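Local atomic coordinates of conserved lipoprotein, putative (Clostridium novyi, PDB entry 4L1N), a protein that is of unknown function but is probably a membrane-tethered lipoprotein, mostly beta-sheet, of a family grouped with the beta-propellers. Residues A[59-64]-A[104-109]; A[68-73]-A[122-127]; A[75-80]-A[96-101]. One frame throughout, in Å; residues are numbered along the deposited sequence.

Contact 1: residues A[59-64]-A[104-109]; sequences KNSKPT and QSKWEL
K106 meets the backbone of K59 and S61 because its first torsion sets CG anti to its own carbonyl carbon, beside the backbone N (chi1 -60°), and the chain then runs out almost straight. That puts the ammonium among the carbonyls of the turn. K59, by contrast, stays extended as far as CE and then swings NZ back at chi4 (67°), so that its amine drops onto the backbone of Q104. The K106 amine has two acceptors in the turn. NZ gives one bond to K59 O at 2.7 Å, arriving somewhat out of that carbonyl's plane. It gives another to S61 O at 3.0 Å, this time almost in line with the C=O bond. One ammonium thus ties together two carbonyls, two residues apart, in the same bend of the loop, and the end of the K106 chain passes close to S61, with S61 OG 4.2 Å from K106 CD. The S61 hydroxyl itself is bonded to G58 O, within its own loop. K62 crosses K106 at a slant, with CE 3.5 Å from K106 NZ; the two amines are 4.4 Å apart, and the two backbone carbonyls probably help to offset their like charges. At the other end, K59 NZ donates to Q104 O at 3.1 Å from above the carbonyl plane, well off the lone-pair directions, while its chain passes across Q104 at about a right angle. Solvent reaches most of this contact. K106 also pairs through its backbone with L57, just after strand 49-56, and P63 further on packs against Y97, C80 and W69. The arrangement is that of a connecting loop laid across a face of an antiparallel sheet: it leaves central strand 49-56, passes over strand 105-111 and its neighbours, and delivers the chain to edge strand 70-71.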
# COMPACT_ATOMS: atom_id res chain seq x y z
N LYS A 59 17.98 15.35 1.78
CA LYS A 59 18.89 14.23 2.06
C LYS A 59 18.99 13.95 3.58
O LYS A 59 19.18 12.79 3.97
CB LYS A 59 20.28 14.49 1.45
CG LYS A 59 20.71 13.41 0.45
CD LYS A 59 22.00 13.80 -0.31
CE LYS A 59 22.64 12.65 -1.08
NZ LYS A 59 21.80 12.20 -2.23
N ASN A 60 18.79 15.00 4.43
CA ASN A 60 18.82 14.90 5.89
C ASN A 60 17.57 14.17 6.44
O ASN A 60 17.68 13.48 7.46
CB ASN A 60 18.93 16.29 6.51
N SER A 61 16.41 14.30 5.74
CA SER A 61 15.14 13.68 6.12
C SER A 61 15.24 12.15 6.19
O SER A 61 15.99 11.55 5.42
CB SER A 61 14.04 14.07 5.13
OG SER A 61 14.09 13.29 3.95
N LYS A 62 14.45 11.55 7.10
CA LYS A 62 14.36 10.12 7.40
C LYS A 62 13.05 9.82 8.16
O LYS A 62 12.67 10.63 9.00
CB LYS A 62 15.57 9.66 8.24
CG LYS A 62 16.71 9.10 7.41
CD LYS A 62 18.05 9.23 8.11
CE LYS A 62 19.20 9.06 7.13
NZ LYS A 62 20.47 9.61 7.67
N PRO A 63 12.35 8.68 7.92
CA PRO A 63 11.11 8.40 8.68
C PRO A 63 11.36 8.26 10.19
O PRO A 63 12.47 7.89 10.59
CB PRO A 63 10.62 7.08 8.08
CG PRO A 63 11.82 6.47 7.46
CD PRO A 63 12.63 7.60 6.95
N THR A 64 10.35 8.60 11.04
CA THR A 64 10.49 8.59 12.51
C THR A 64 9.45 7.69 13.20
O THR A 64 9.55 7.44 14.41
CB THR A 64 10.41 10.04 13.08
OG1 THR A 64 9.09 10.57 12.93
CG2 THR A 64 11.41 10.99 12.44
N GLN A 104 21.18 7.63 -3.75
CA GLN A 104 20.96 8.12 -2.38
C GLN A 104 19.82 9.19 -2.34
O GLN A 104 19.79 10.03 -1.44
CB GLN A 104 22.26 8.62 -1.71
CG GLN A 104 22.92 7.57 -0.81
CD GLN A 104 22.10 7.25 0.42
OE1 GLN A 104 22.15 7.97 1.43
NE2 GLN A 104 21.33 6.16 0.38
N SER A 105 18.86 9.11 -3.31
CA SER A 105 17.70 10.00 -3.43
C SER A 105 16.59 9.52 -2.54
O SER A 105 16.48 8.33 -2.31
CB SER A 105 17.20 10.06 -4.88
OG SER A 105 18.23 10.32 -5.82
N LYS A 106 15.75 10.45 -2.07
CA LYS A 106 14.60 10.17 -1.20
C LYS A 106 13.40 10.98 -1.66
O LYS A 106 13.52 12.16 -1.94
CB LYS A 106 14.91 10.52 0.27
CG LYS A 106 16.06 9.76 0.91
CD LYS A 106 16.65 10.52 2.09
CE LYS A 106 17.96 9.92 2.54
NZ LYS A 106 18.24 10.22 3.97
N TRP A 107 12.24 10.35 -1.71
CA TRP A 107 10.98 11.01 -2.03
C TRP A 107 9.83 10.28 -1.32
O TRP A 107 10.06 9.26 -0.67
CB TRP A 107 10.74 11.13 -3.54
CG TRP A 107 10.46 9.86 -4.28
CD1 TRP A 107 9.23 9.34 -4.57
CD2 TRP A 107 11.41 9.05 -4.98
NE1 TRP A 107 9.36 8.23 -5.36
CE2 TRP A 107 10.69 8.02 -5.63
CE3 TRP A 107 12.81 9.08 -5.11
CZ2 TRP A 107 11.32 7.03 -6.39
CZ3 TRP A 107 13.43 8.09 -5.85
CH2 TRP A 107 12.69 7.06 -6.45
N GLU A 108 8.62 10.86 -1.37
CA GLU A 108 7.43 10.30 -0.77
C GLU A 108 6.27 10.33 -1.76
O GLU A 108 6.20 11.21 -2.63
CB GLU A 108 7.06 11.01 0.57
CG GLU A 108 6.44 12.39 0.47
CD GLU A 108 6.13 13.11 1.77
OE1 GLU A 108 7.05 13.33 2.59
OE2 GLU A 108 4.98 13.59 1.90
N LEU A 109 5.40 9.32 -1.67
CA LEU A 109 4.18 9.21 -2.45
C LEU A 109 3.02 9.49 -1.53
O LEU A 109 2.81 8.76 -0.55
CB LEU A 109 4.04 7.84 -3.11
CG LEU A 109 4.99 7.43 -4.22
CD1 LEU A 109 4.63 6.03 -4.70
CD2 LEU A 109 4.96 8.40 -5.39

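Contact 2: residues A[68-73]-A[122-127]; sequences KWKNSS and YIDWFD
The W125 indole is the main flat group, and S72 lies over one of its faces: S72 CA sits 3.7 Å from the centroid of the five-membered ring, only 11° off the normal, in a CH-pi contact, with S72 CB reaching on to CE2 at 3.9 Å. At the edge is the K70 carbonyl. W125 NE1 donates to K70 O at 2.9 Å in a nearly straight bond (177°) with the acceptor exactly in the ring plane, although NE1 comes to that carbonyl from well above the carbonyl's own plane. Face contact and edge bond together should fix both the position and the tilt of the indole. The Y122 phenol is approached obliquely by K70, whose NZ is 3.6 Å from Y122 CE2, the chains crossing at about a right angle. The same amine donates to I123 O at 3.0 Å, almost along the carbonyl bond, so K70 sends its carbonyl to one residue of the strand and its ammonium to another. The D124 side chain also runs crosswise to the lysine chain, with D124 OD1 3.7 Å from K70 CD; D124 OD2 and K70 NZ are 4.5 Å apart, too far for a salt bridge but probably close enough for some attraction. D124 OD1 instead takes the W125 backbone N-H on the anti side of the carboxylate. Beyond these segments W125 packs on F77, L131 and I153, and I123 on A79 and I96, while S72 OG bonds to N74. Strands 70-71 and 118-125 are the two outermost strands of one nine-stranded antiparallel sheet and run here in the same direction. Their edges come together through side-chain-to-backbone bonds, without a backbone ladder, as in a strongly curved sheet that almost closes on itself like a barrel.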
# COMPACT_ATOMS: atom_id res chain seq x y z
N LYS A 68 9.11 -1.26 8.58
CA LYS A 68 10.49 -1.58 8.19
C LYS A 68 10.69 -1.41 6.67
O LYS A 68 9.74 -1.59 5.90
CB LYS A 68 10.88 -3.01 8.64
CG LYS A 68 11.19 -3.12 10.14
CD LYS A 68 11.56 -4.55 10.54
CE LYS A 68 11.89 -4.69 12.02
NZ LYS A 68 10.67 -4.73 12.86
N TRP A 69 11.90 -1.03 6.26
CA TRP A 69 12.25 -0.81 4.86
C TRP A 69 12.28 -2.11 4.07
O TRP A 69 13.16 -2.95 4.30
CB TRP A 69 13.61 -0.12 4.74
CG TRP A 69 13.65 1.34 5.08
CD1 TRP A 69 14.23 1.90 6.18
CD2 TRP A 69 13.25 2.43 4.23
NE1 TRP A 69 14.19 3.28 6.08
CE2 TRP A 69 13.59 3.63 4.90
CE3 TRP A 69 12.62 2.51 2.98
CZ2 TRP A 69 13.28 4.89 4.38
CZ3 TRP A 69 12.35 3.76 2.44
CH2 TRP A 69 12.67 4.93 3.15
N LYS A 70 11.33 -2.30 3.14
CA LYS A 70 11.29 -3.46 2.25
C LYS A 70 12.06 -3.08 1.00
O LYS A 70 11.68 -2.13 0.31
CB LYS A 70 9.84 -3.86 1.91
CG LYS A 70 9.23 -4.96 2.77
CD LYS A 70 7.71 -5.04 2.51
CE LYS A 70 6.98 -5.93 3.48
NZ LYS A 70 5.65 -5.37 3.82
N ASN A 71 13.15 -3.78 0.74
CA ASN A 71 13.99 -3.53 -0.42
C ASN A 71 13.38 -4.08 -1.70
O ASN A 71 12.66 -5.08 -1.66
CB ASN A 71 15.34 -4.17 -0.21
CG ASN A 71 16.43 -3.22 0.16
OD1 ASN A 71 16.32 -2.42 1.09
ND2 ASN A 71 17.53 -3.33 -0.56
N SER A 72 13.70 -3.46 -2.84
CA SER A 72 13.29 -3.93 -4.15
C SER A 72 14.05 -5.23 -4.46
O SER A 72 15.10 -5.47 -3.85
CB SER A 72 13.59 -2.85 -5.19
OG SER A 72 13.28 -3.29 -6.50
N SER A 73 13.55 -6.08 -5.39
CA SER A 73 14.24 -7.34 -5.72
C SER A 73 15.68 -7.10 -6.23
O SER A 73 16.58 -7.81 -5.80
CB SER A 73 13.45 -8.16 -6.74
OG SER A 73 13.69 -7.75 -8.07
N TYR A 122 -0.79 -1.37 3.57
CA TYR A 122 0.18 -2.45 3.33
C TYR A 122 0.83 -2.23 1.97
O TYR A 122 0.13 -1.91 1.00
CB TYR A 122 -0.44 -3.86 3.41
CG TYR A 122 0.54 -4.99 3.15
CD1 TYR A 122 0.76 -5.47 1.86
CD2 TYR A 122 1.26 -5.58 4.18
CE1 TYR A 122 1.70 -6.46 1.60
CE2 TYR A 122 2.21 -6.57 3.94
CZ TYR A 122 2.43 -7.01 2.65
OH TYR A 122 3.37 -7.99 2.39
N ILE A 123 2.16 -2.38 1.92
CA ILE A 123 2.91 -2.23 0.69
C ILE A 123 3.93 -3.37 0.57
O ILE A 123 4.48 -3.84 1.57
CB ILE A 123 3.60 -0.83 0.52
CG1 ILE A 123 4.81 -0.62 1.47
CG2 ILE A 123 2.60 0.34 0.56
CD1 ILE A 123 5.82 0.28 0.98
N ASP A 124 4.15 -3.82 -0.67
CA ASP A 124 5.15 -4.79 -1.07
C ASP A 124 5.46 -4.60 -2.54
O ASP A 124 4.71 -3.90 -3.22
CB ASP A 124 4.76 -6.23 -0.76
CG ASP A 124 5.94 -7.10 -0.38
OD1 ASP A 124 7.10 -6.74 -0.72
OD2 ASP A 124 5.70 -8.17 0.27
N TRP A 125 6.57 -5.15 -3.02
CA TRP A 125 6.99 -4.91 -4.39
C TRP A 125 6.27 -5.80 -5.40
O TRP A 125 6.06 -6.98 -5.15
CB TRP A 125 8.51 -5.06 -4.51
CG TRP A 125 9.24 -3.97 -3.78
CD1 TRP A 125 9.71 -4.02 -2.50
CD2 TRP A 125 9.56 -2.67 -4.29
NE1 TRP A 125 10.36 -2.84 -2.20
CE2 TRP A 125 10.28 -1.99 -3.28
CE3 TRP A 125 9.34 -2.01 -5.52
CZ2 TRP A 125 10.74 -0.68 -3.44
CZ3 TRP A 125 9.82 -0.72 -5.68
CH2 TRP A 125 10.49 -0.05 -4.64
N PHE A 126 5.89 -5.21 -6.55
CA PHE A 126 5.23 -5.88 -7.67
C PHE A 126 6.30 -6.27 -8.70
O PHE A 126 6.28 -7.38 -9.23
CB PHE A 126 4.14 -4.99 -8.30
CG PHE A 126 3.43 -5.61 -9.47
CD1 PHE A 126 3.90 -5.43 -10.77
CD2 PHE A 126 2.29 -6.38 -9.28
CE1 PHE A 126 3.26 -6.03 -11.85
CE2 PHE A 126 1.64 -6.98 -10.37
CZ PHE A 126 2.13 -6.79 -11.64
N ASP A 127 7.20 -5.34 -9.00
CA ASP A 127 8.35 -5.48 -9.88
C ASP A 127 9.40 -4.42 -9.45
O ASP A 127 9.31 -3.92 -8.33
CB ASP A 127 7.96 -5.43 -11.39
CG ASP A 127 7.28 -4.19 -11.94
OD1 ASP A 127 7.51 -3.08 -11.39
OD2 ASP A 127 6.59 -4.30 -12.98

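Contact 3: residues A[75-80]-A[96-101]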
# COMPACT_ATOMS: atom_id res chain seq x y z
N ASN A 75 17.52 -4.62 -5.44
CA ASN A 75 18.13 -3.87 -4.34
C ASN A 75 18.52 -2.43 -4.75
O ASN A 75 19.37 -1.82 -4.11
CB ASN A 75 19.34 -4.62 -3.74
CG ASN A 75 18.96 -5.85 -2.95
OD1 ASN A 75 18.10 -5.82 -2.05
ND2 ASN A 75 19.59 -6.97 -3.27
N LYS A 76 17.86 -1.88 -5.79
CA LYS A 76 18.08 -0.51 -6.28
C LYS A 76 17.25 0.47 -5.46
O LYS A 76 17.67 1.60 -5.23
CB LYS A 76 17.72 -0.40 -7.78
CG LYS A 76 18.11 0.91 -8.47
CD LYS A 76 17.46 1.03 -9.85
CE LYS A 76 18.00 2.18 -10.67
NZ LYS A 76 18.86 1.72 -11.80
N PHE A 77 16.07 0.03 -5.03
CA PHE A 77 15.13 0.84 -4.26
C PHE A 77 14.74 0.19 -2.94
O PHE A 77 14.98 -0.99 -2.72
CB PHE A 77 13.86 1.09 -5.09
CG PHE A 77 14.06 1.88 -6.36
CD1 PHE A 77 14.39 3.23 -6.32
CD2 PHE A 77 13.88 1.28 -7.61
CE1 PHE A 77 14.57 3.96 -7.50
CE2 PHE A 77 14.07 2.01 -8.78
CZ PHE A 77 14.41 3.34 -8.72
N SER A 78 14.12 1.00 -2.07
CA SER A 78 13.57 0.60 -0.78
C SER A 78 12.36 1.47 -0.48
O SER A 78 12.32 2.64 -0.87
CB SER A 78 14.62 0.71 0.31
OG SER A 78 14.24 -0.12 1.40
N ALA A 79 11.35 0.89 0.19
CA ALA A 79 10.11 1.57 0.53
C ALA A 79 9.61 1.17 1.92
O ALA A 79 9.98 0.12 2.43
CB ALA A 79 9.05 1.25 -0.52
N CYS A 80 8.75 2.03 2.53
CA CYS A 80 8.09 1.86 3.83
C CYS A 80 6.89 2.82 3.93
O CYS A 80 6.74 3.68 3.06
CB CYS A 80 9.08 2.07 4.98
SG CYS A 80 9.55 3.80 5.26
N ILE A 96 3.84 6.83 1.66
CA ILE A 96 4.79 5.83 1.15
C ILE A 96 6.13 6.53 0.90
O ILE A 96 6.22 7.42 0.05
CB ILE A 96 4.30 5.06 -0.12
CG1 ILE A 96 2.93 4.38 0.08
CG2 ILE A 96 5.36 4.03 -0.55
CD1 ILE A 96 2.24 4.06 -1.22
N TYR A 97 7.16 6.15 1.67
CA TYR A 97 8.52 6.70 1.58
C TYR A 97 9.36 5.80 0.67
O TYR A 97 9.38 4.60 0.90
CB TYR A 97 9.13 6.78 2.99
CG TYR A 97 9.02 8.13 3.66
CD1 TYR A 97 7.85 8.89 3.57
CD2 TYR A 97 10.07 8.64 4.43
CE1 TYR A 97 7.74 10.13 4.21
CE2 TYR A 97 9.96 9.87 5.07
CZ TYR A 97 8.79 10.61 4.96
OH TYR A 97 8.71 11.85 5.57
N ILE A 98 9.96 6.36 -0.40
CA ILE A 98 10.81 5.60 -1.34
C ILE A 98 12.25 6.18 -1.31
O ILE A 98 12.46 7.38 -1.10
CB ILE A 98 10.23 5.50 -2.79
CG1 ILE A 98 8.87 4.81 -2.76
CG2 ILE A 98 11.17 4.72 -3.74
CD1 ILE A 98 7.94 5.49 -3.49
N LYS A 99 13.22 5.28 -1.50
CA LYS A 99 14.64 5.57 -1.45
C LYS A 99 15.36 4.94 -2.64
O LYS A 99 15.24 3.73 -2.85
CB LYS A 99 15.20 4.97 -0.14
CG LYS A 99 16.15 5.84 0.66
CD LYS A 99 16.27 5.37 2.14
CE LYS A 99 16.73 3.93 2.35
NZ LYS A 99 16.80 3.56 3.79
N ASN A 100 16.09 5.74 -3.43
CA ASN A 100 16.94 5.22 -4.51
C ASN A 100 18.27 4.94 -3.85
O ASN A 100 19.01 5.87 -3.56
CB ASN A 100 17.06 6.19 -5.69
CG ASN A 100 17.80 5.63 -6.88
OD1 ASN A 100 18.84 4.95 -6.77
ND2 ASN A 100 17.30 5.93 -8.07
N LEU A 101 18.51 3.67 -3.51
CA LEU A 101 19.68 3.22 -2.76
C LEU A 101 20.99 3.51 -3.48
O LEU A 101 21.99 3.79 -2.82
CB LEU A 101 19.57 1.72 -2.43
CG LEU A 101 18.46 1.34 -1.46
CD1 LEU A 101 18.23 -0.13 -1.48
CD2 LEU A 101 18.75 1.79 -0.06
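Strands 77-80 and 96-100 run antiparallel at 164°, their axes 4.7 Å apart, with S78-K99 and C80-Y97 as hydrogen-bonded pairs and F77-N100 and A79-I98 as non-hydrogen-bonded ones. In each hydrogen-bonded pair both backbone N-H groups are used, and past the end of the ladder L101 N adds a bond to K76 O at 2.8 Å. F77 and N100 meet on the face that also carries A79 and I98. The N100 amide group is thrown out anti to its backbone N (chi1 -174°), which brings ND2 to 3.4 Å from F77 CE1, with amide and ring planes turned 70° apart. N100 OD1 is held by the backbone N-H of E103, a bond that probably decides which end of the amide faces the phenyl. K99 O lies in the plane of the F77 ring, at its edge. A79 CB touches I98 CG1 at 4.2 Å. This is the hairpin of an up-and-down meander, strands 70-71, 77-82, 95-100 and 105-111 in chain order, a plan shared with propeller blades. Its F77 face turns inward, toward W107 and W125. The reverse face, with S78, C80, Y97 and K99, is covered in part by W69 and P63. There C80 SG packs on Y97 CB at 3.8 Å, whereas the Y97 ring leads off toward P63 and E108. S78 gives its hydroxyl to a partnership with N71 OD1, and its CB meets L101 CD1 at 4.1 Å. L101 CD1 also reaches over to N75 O, at 3.3 Å.

How the contacts relate
Contact 3 is the regular sheet pairing, and the other two lie on either flank of it along the sheet. Strand 105-111 of contact 1 joins strand 95-100 through N100 with S105 and I96 with L109; strand 70-71 of contact 2 joins strand 77-82 through K70 with A79 and S72 with F77. Contact 1 is the surface one, where lysine amines grip loop carbonyls and none of the touching residues is buried. Contact 2 is partly buried and mixes an indole and a lysine with backbone acceptors. Contact 3, half of whose residues are buried, relies on backbone bonds with apolar packing. P63 of contact 1 touches W69 of contact 2.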